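Local atomic coordinates of HTH-type transcriptional regulator cbl (Escherichia coli K12, PDB entry 2FYI), a protein that is a LysR-family transcriptional regulator that may act as an accessory regulator of the cys regulon, represented by its cofactor-binding domain. Residues W87-T100 / E166-L180. Sequence-based numbering, arbitrary orientation. Where two conformers were deposited one is given.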
loop_
_atom_site.group_PDB
_atom_site.type_symbol
_atom_site.label_atom_id
_atom_site.label_comp_id
_atom_site.label_asym_id
_atom_site.label_seq_id
_atom_site.Cartn_x
_atom_site.Cartn_y
_atom_site.Cartn_z
ATOM N N TRP A 87 -10.133 15.135 8.543
ATOM C CA TRP A 87 -10.107 13.839 9.207
ATOM C C TRP A 87 -9.055 13.744 10.279
ATOM O O TRP A 87 -8.081 14.506 10.274
ATOM C CB TRP A 87 -9.858 12.756 8.200
ATOM C CG TRP A 87 -8.557 12.845 7.531
ATOM C CD1 TRP A 87 -8.274 13.519 6.393
ATOM C CD2 TRP A 87 -7.336 12.200 7.935
ATOM N NE1 TRP A 87 -6.954 13.334 6.043
ATOM C CE2 TRP A 87 -6.357 12.524 6.974
ATOM C CE3 TRP A 87 -6.977 11.373 9.015
ATOM C CZ2 TRP A 87 -5.036 12.050 7.059
ATOM C CZ3 TRP A 87 -5.669 10.904 9.094
ATOM C CH2 TRP A 87 -4.713 11.250 8.125
ATOM N N HIS A 88 -9.263 12.794 11.190
ATOM C CA HIS A 88 -8.400 12.610 12.349
ATOM C C HIS A 88 -7.889 11.198 12.440
ATOM O O HIS A 88 -8.509 10.255 11.936
ATOM C CB HIS A 88 -9.192 12.831 13.616
ATOM C CG HIS A 88 -9.462 14.262 13.925
ATOM N ND1 HIS A 88 -8.643 15.009 14.741
ATOM C CD2 HIS A 88 -10.472 15.079 13.553
ATOM C CE1 HIS A 88 -9.127 16.233 14.852
ATOM N NE2 HIS A 88 -10.237 16.299 14.144
ATOM N N HIS A 89 -6.779 11.029 13.143
ATOM C CA HIS A 89 -6.310 9.683 13.438
ATOM C C HIS A 89 -7.094 9.084 14.579
ATOM O O HIS A 89 -7.529 9.782 15.507
ATOM C CB HIS A 89 -4.854 9.696 13.835
ATOM C CG HIS A 89 -3.936 10.081 12.729
ATOM N ND1 HIS A 89 -3.314 11.309 12.676
ATOM C CD2 HIS A 89 -3.539 9.404 11.629
ATOM C CE1 HIS A 89 -2.570 11.371 11.589
ATOM N NE2 HIS A 89 -2.684 10.225 10.939
ATOM N N SER A 90 -7.268 7.780 14.544
ATOM C CA SER A 90 -7.743 7.150 15.739
ATOM C C SER A 90 -6.853 5.967 16.157
ATOM O O SER A 90 -5.887 5.619 15.476
ATOM C CB SER A 90 -9.241 6.853 15.672
ATOM O OG SER A 90 -9.538 5.803 14.784
ATOM N N LEU A 91 -7.127 5.400 17.325
ATOM C CA LEU A 91 -6.201 4.434 17.906
ATOM C C LEU A 91 -6.800 3.064 17.723
ATOM O O LEU A 91 -7.938 2.825 18.118
ATOM C CB LEU A 91 -5.957 4.757 19.386
ATOM C CG LEU A 91 -4.889 3.931 20.110
ATOM C CD1 LEU A 91 -3.570 4.067 19.425
ATOM C CD2 LEU A 91 -4.736 4.355 21.533
ATOM N N LEU A 92 -6.053 2.170 17.088
ATOM C CA LEU A 92 -6.551 0.803 16.825
ATOM C C LEU A 92 -5.897 -0.236 17.746
ATOM O O LEU A 92 -4.690 -0.417 17.724
ATOM C CB LEU A 92 -6.324 0.439 15.355
ATOM C CG LEU A 92 -6.840 -0.902 14.824
ATOM C CD1 LEU A 92 -8.334 -0.944 14.888
ATOM C CD2 LEU A 92 -6.369 -1.144 13.391
ATOM N N VAL A 93 -6.677 -0.909 18.571
ATOM C CA VAL A 93 -6.086 -1.837 19.549
ATOM C C VAL A 93 -6.841 -3.145 19.626
ATOM O O VAL A 93 -8.005 -3.197 19.276
ATOM C CB VAL A 93 -6.089 -1.271 20.977
ATOM C CG1 VAL A 93 -5.266 -0.014 21.025
ATOM C CG2 VAL A 93 -7.501 -1.004 21.450
ATOM N N PRO A 94 -6.186 -4.223 20.063
ATOM C CA PRO A 94 -6.913 -5.483 20.240
ATOM C C PRO A 94 -8.016 -5.398 21.292
ATOM O O PRO A 94 -7.943 -4.580 22.204
ATOM C CB PRO A 94 -5.827 -6.458 20.689
ATOM C CG PRO A 94 -4.552 -5.831 20.307
ATOM C CD PRO A 94 -4.752 -4.369 20.360
ATOM N N HIS A 95 -9.020 -6.262 21.157
ATOM C CA HIS A 95 -10.217 -6.227 22.012
ATOM C C HIS A 95 -9.929 -6.129 23.510
ATOM O O HIS A 95 -10.655 -5.437 24.239
ATOM C CB HIS A 95 -11.166 -7.416 21.746
ATOM C CG HIS A 95 -12.296 -7.106 20.804
ATOM N ND1 HIS A 95 -12.868 -5.854 20.707
ATOM C CD2 HIS A 95 -12.980 -7.896 19.939
ATOM C CE1 HIS A 95 -13.836 -5.879 19.807
ATOM N NE2 HIS A 95 -13.922 -7.106 19.322
ATOM N N ASP A 96 -8.895 -6.817 23.979
ATOM C CA ASP A 96 -8.680 -6.892 25.404
ATOM C C ASP A 96 -7.416 -6.169 25.875
ATOM O O ASP A 96 -6.804 -6.573 26.867
ATOM C CB ASP A 96 -8.768 -8.358 25.885
ATOM C CG ASP A 96 -10.249 -8.767 26.425
ATOM O OD1 ASP A 96 -11.292 -8.156 25.994
ATOM O OD2 ASP A 96 -10.377 -9.714 27.295
ATOM N N HIS A 97 -7.060 -5.067 25.199
ATOM C CA HIS A 97 -5.819 -4.341 25.456
ATOM C C HIS A 97 -5.964 -3.385 26.632
ATOM O O HIS A 97 -7.004 -2.719 26.790
ATOM C CB HIS A 97 -5.416 -3.599 24.178
ATOM C CG HIS A 97 -4.010 -3.091 24.178
ATOM N ND1 HIS A 97 -3.617 -1.975 24.887
ATOM C CD2 HIS A 97 -2.908 -3.524 23.521
ATOM C CE1 HIS A 97 -2.328 -1.761 24.686
ATOM N NE2 HIS A 97 -1.872 -2.688 23.864
ATOM N N PRO A 98 -4.927 -3.323 27.478
ATOM C CA PRO A 98 -4.830 -2.337 28.576
ATOM C C PRO A 98 -5.427 -0.941 28.219
ATOM O O PRO A 98 -6.138 -0.345 29.036
ATOM C CB PRO A 98 -3.306 -2.268 28.824
ATOM C CG PRO A 98 -2.769 -3.622 28.373
ATOM C CD PRO A 98 -3.758 -4.225 27.410
ATOM N N LEU A 99 -5.164 -0.451 27.007
ATOM C CA LEU A 99 -5.619 0.867 26.640
ATOM C C LEU A 99 -7.150 1.001 26.621
ATOM O O LEU A 99 -7.691 2.111 26.723
ATOM C CB LEU A 99 -4.981 1.263 25.308
ATOM C CG LEU A 99 -3.546 1.708 25.604
ATOM C CD1 LEU A 99 -2.808 2.148 24.350
ATOM C CD2 LEU A 99 -3.550 2.804 26.633
ATOM N N THR A 100 -7.833 -0.131 26.508
ATOM C CA THR A 100 -9.289 -0.141 26.493
ATOM C C THR A 100 -9.787 -0.029 27.907
ATOM O O THR A 100 -10.976 0.197 28.137
ATOM C CB THR A 100 -9.882 -1.460 25.908
ATOM O OG1 THR A 100 -9.613 -2.549 26.795
ATOM C CG2 THR A 100 -9.305 -1.784 24.574
ATOM N N GLU A 166 -9.110 7.755 10.660
ATOM C CA GLU A 166 -10.387 7.234 11.163
ATOM C C GLU A 166 -11.258 6.562 10.081
ATOM O O GLU A 166 -12.023 5.638 10.357
ATOM C CB GLU A 166 -11.175 8.328 11.883
ATOM C CG GLU A 166 -11.493 9.531 10.978
ATOM C CD GLU A 166 -12.366 10.628 11.630
ATOM O OE1 GLU A 166 -12.263 11.798 11.198
ATOM O OE2 GLU A 166 -13.150 10.328 12.554
ATOM N N GLN A 167 -11.130 7.022 8.846
ATOM C CA GLN A 167 -11.952 6.563 7.718
ATOM C C GLN A 167 -11.658 5.139 7.227
ATOM O O GLN A 167 -12.399 4.599 6.418
ATOM C CB GLN A 167 -11.645 7.535 6.634
ATOM C CG GLN A 167 -10.897 8.584 7.372
ATOM C CD GLN A 167 -9.799 9.192 6.598
ATOM O OE1 GLN A 167 -9.654 8.986 5.403
ATOM N NE2 GLN A 167 -9.034 9.998 7.260
ATOM N N SER A 168 -10.581 4.535 7.720
ATOM C CA SER A 168 -10.175 3.216 7.287
ATOM C C SER A 168 -10.905 2.136 8.032
ATOM O O SER A 168 -10.734 0.976 7.753
ATOM C CB SER A 168 -8.684 3.031 7.489
ATOM O OG SER A 168 -8.354 3.326 8.809
ATOM N N SER A 169 -11.704 2.514 9.009
ATOM C CA SER A 169 -12.542 1.542 9.683
ATOM C C SER A 169 -13.581 1.010 8.694
ATOM O O SER A 169 -13.883 -0.200 8.677
ATOM C CB SER A 169 -13.253 2.181 10.874
ATOM O OG SER A 169 -14.353 2.937 10.416
ATOM N N GLY A 170 -14.117 1.921 7.877
ATOM C CA GLY A 170 -15.256 1.637 7.017
ATOM C C GLY A 170 -15.738 0.190 7.049
ATOM O O GLY A 170 -16.438 -0.242 7.988
ATOM N N GLU A 171 -15.304 -0.560 6.032
ATOM C CA GLU A 171 -15.901 -1.851 5.625
ATOM C C GLU A 171 -15.200 -3.123 6.170
ATOM O O GLU A 171 -14.001 -3.099 6.486
ATOM C CB GLU A 171 -16.025 -1.888 4.085
ATOM C CG GLU A 171 -15.222 -0.769 3.348
ATOM C CD GLU A 171 -13.693 -1.000 3.321
ATOM O OE1 GLU A 171 -13.183 -1.915 4.008
ATOM O OE2 GLU A 171 -12.990 -0.256 2.606
ATOM N N GLN A 172 -15.968 -4.219 6.262
ATOM C CA GLN A 172 -15.555 -5.476 6.929
ATOM C C GLN A 172 -14.782 -5.221 8.227
ATOM O O GLN A 172 -13.812 -5.936 8.537
ATOM C CB GLN A 172 -14.747 -6.382 5.985
ATOM C CG GLN A 172 -14.363 -7.758 6.587
ATOM C CD GLN A 172 -13.730 -8.712 5.560
ATOM O OE1 GLN A 172 -13.562 -8.362 4.377
ATOM N NE2 GLN A 172 -13.381 -9.924 6.010
ATOM N N GLU A 173 -15.241 -4.215 8.979
ATOM C CA GLU A 173 -14.491 -3.653 10.111
ATOM C C GLU A 173 -13.986 -4.707 11.118
ATOM O O GLU A 173 -14.701 -5.649 11.491
ATOM C CB GLU A 173 -15.260 -2.495 10.776
ATOM C CG GLU A 173 -16.695 -2.826 11.195
ATOM C CD GLU A 173 -16.816 -3.173 12.686
ATOM O OE1 GLU A 173 -17.951 -3.149 13.214
ATOM O OE2 GLU A 173 -15.779 -3.457 13.333
ATOM N N GLU A 174 -12.731 -4.500 11.522
ATOM C CA GLU A 174 -11.863 -5.428 12.269
ATOM C C GLU A 174 -12.515 -6.359 13.302
ATOM O O GLU A 174 -13.098 -5.914 14.289
ATOM C CB GLU A 174 -10.772 -4.593 12.934
ATOM C CG GLU A 174 -10.135 -3.491 12.019
ATOM C CD GLU A 174 -10.938 -2.178 11.881
ATOM O OE1 GLU A 174 -10.686 -1.447 10.907
ATOM O OE2 GLU A 174 -11.800 -1.860 12.724
ATOM N N GLU A 175 -12.390 -7.658 13.058
ATOM C CA GLU A 175 -12.948 -8.725 13.917
ATOM C C GLU A 175 -12.886 -8.499 15.434
ATOM O O GLU A 175 -13.904 -8.336 16.105
ATOM C CB GLU A 175 -12.240 -10.062 13.603
ATOM C CG GLU A 175 -10.808 -9.948 12.913
ATOM C CD GLU A 175 -9.647 -9.306 13.776
ATOM O OE1 GLU A 175 -9.345 -9.759 14.913
ATOM O OE2 GLU A 175 -8.999 -8.360 13.268
ATOM N N ASN A 176 -11.665 -8.534 15.954
ATOM C CA ASN A 176 -11.378 -8.456 17.374
ATOM C C ASN A 176 -10.495 -7.273 17.673
ATOM O O ASN A 176 -9.690 -7.310 18.606
ATOM C CB ASN A 176 -10.629 -9.700 17.840
ATOM C CG ASN A 176 -11.426 -10.947 17.656
ATOM O OD1 ASN A 176 -12.048 -11.430 18.601
ATOM N ND2 ASN A 176 -11.440 -11.474 16.433
ATOM N N LEU A 177 -10.610 -6.244 16.853
ATOM C CA LEU A 177 -9.935 -5.006 17.125
ATOM C C LEU A 177 -11.003 -3.991 17.433
ATOM O O LEU A 177 -12.161 -4.177 17.066
ATOM C CB LEU A 177 -9.150 -4.549 15.907
ATOM C CG LEU A 177 -8.153 -5.509 15.287
ATOM C CD1 LEU A 177 -7.357 -4.735 14.265
ATOM C CD2 LEU A 177 -7.252 -6.104 16.347
ATOM N N ILE A 178 -10.606 -2.904 18.087
ATOM C CA ILE A 178 -11.517 -1.815 18.432
ATOM C C ILE A 178 -10.819 -0.470 18.199
ATOM O O ILE A 178 -9.601 -0.354 18.397
ATOM C CB ILE A 178 -12.020 -1.967 19.892
ATOM C CG1 ILE A 178 -12.790 -0.731 20.351
ATOM C CG2 ILE A 178 -10.868 -2.275 20.834
ATOM C CD1 ILE A 178 -13.642 -0.978 21.598
ATOM N N ARG A 179 -11.574 0.531 17.749
ATOM C CA ARG A 179 -11.029 1.880 17.539
ATOM C C ARG A 179 -11.283 2.779 18.754
ATOM O O ARG A 179 -12.405 2.942 19.159
ATOM C CB ARG A 179 -11.636 2.494 16.277
ATOM C CG ARG A 179 -10.857 2.168 15.022
ATOM C CD ARG A 179 -11.738 1.920 13.763
ATOM N NE ARG A 179 -10.940 1.336 12.666
ATOM C CZ ARG A 179 -10.098 2.035 11.883
ATOM N NH1 ARG A 179 -9.968 3.358 12.037
ATOM N NH2 ARG A 179 -9.397 1.419 10.929
ATOM N N LEU A 180 -10.252 3.341 19.359
ATOM C CA LEU A 180 -10.475 4.265 20.468
ATOM C C LEU A 180 -10.318 5.704 19.963
ATOM O O LEU A 180 -9.417 6.005 19.146
ATOM C CB LEU A 180 -9.513 3.981 21.608
ATOM C CG LEU A 180 -9.447 2.542 22.158
ATOM C CD1 LEU A 180 -8.487 2.345 23.329
ATOM C CD2 LEU A 180 -10.831 2.135 22.535
#
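Leu-91 and Val-93 pair with Leu-180 and Ile-178 through four backbone hydrogen bonds, joining strands 89-94 and 177-180 antiparallel, their N-to-C directions 149° apart, and His-95 N continues the ladder to Asn-176 O (2.8 Å). On one face of this ribbon Val-93 CG2 lies 3.7 Å from Ile-178 CG2 in the conformer modelled, the two side chains side by side, while Leu-180 CD1 reaches Val-93 CG2 and the CB of Leu-99. On the other face Leu-92, its CG anti to the backbone N (chi1 -176°), sets CD2 3.8 Å from Leu-177 CD1 and CD1 against the aliphatic CG of Arg-179. The Arg-179 guanidinium joins its strand to the 3-10 segment through NH2 to Ser-168 OG and to the loop by a salt bridge from NH2 to Glu-174 OE1 (3.1 Å). Before the paired residues, Glu-166 N donates to His-88 O (2.9 Å), and His-88 N returns a bond to Glu-166 OE1 from above the carboxylate plane; Glu-166 OE2 has a salt bridge to Arg-183. In this periplasmic-binding-protein-like fold the contact adds strand 177-180 to strand 79-94, which also pairs with strand 161-165 through Ser-90 and Leu-92; Lys-152 of helix 148-157 packs on Leu-92, Glu-174 and Arg-179.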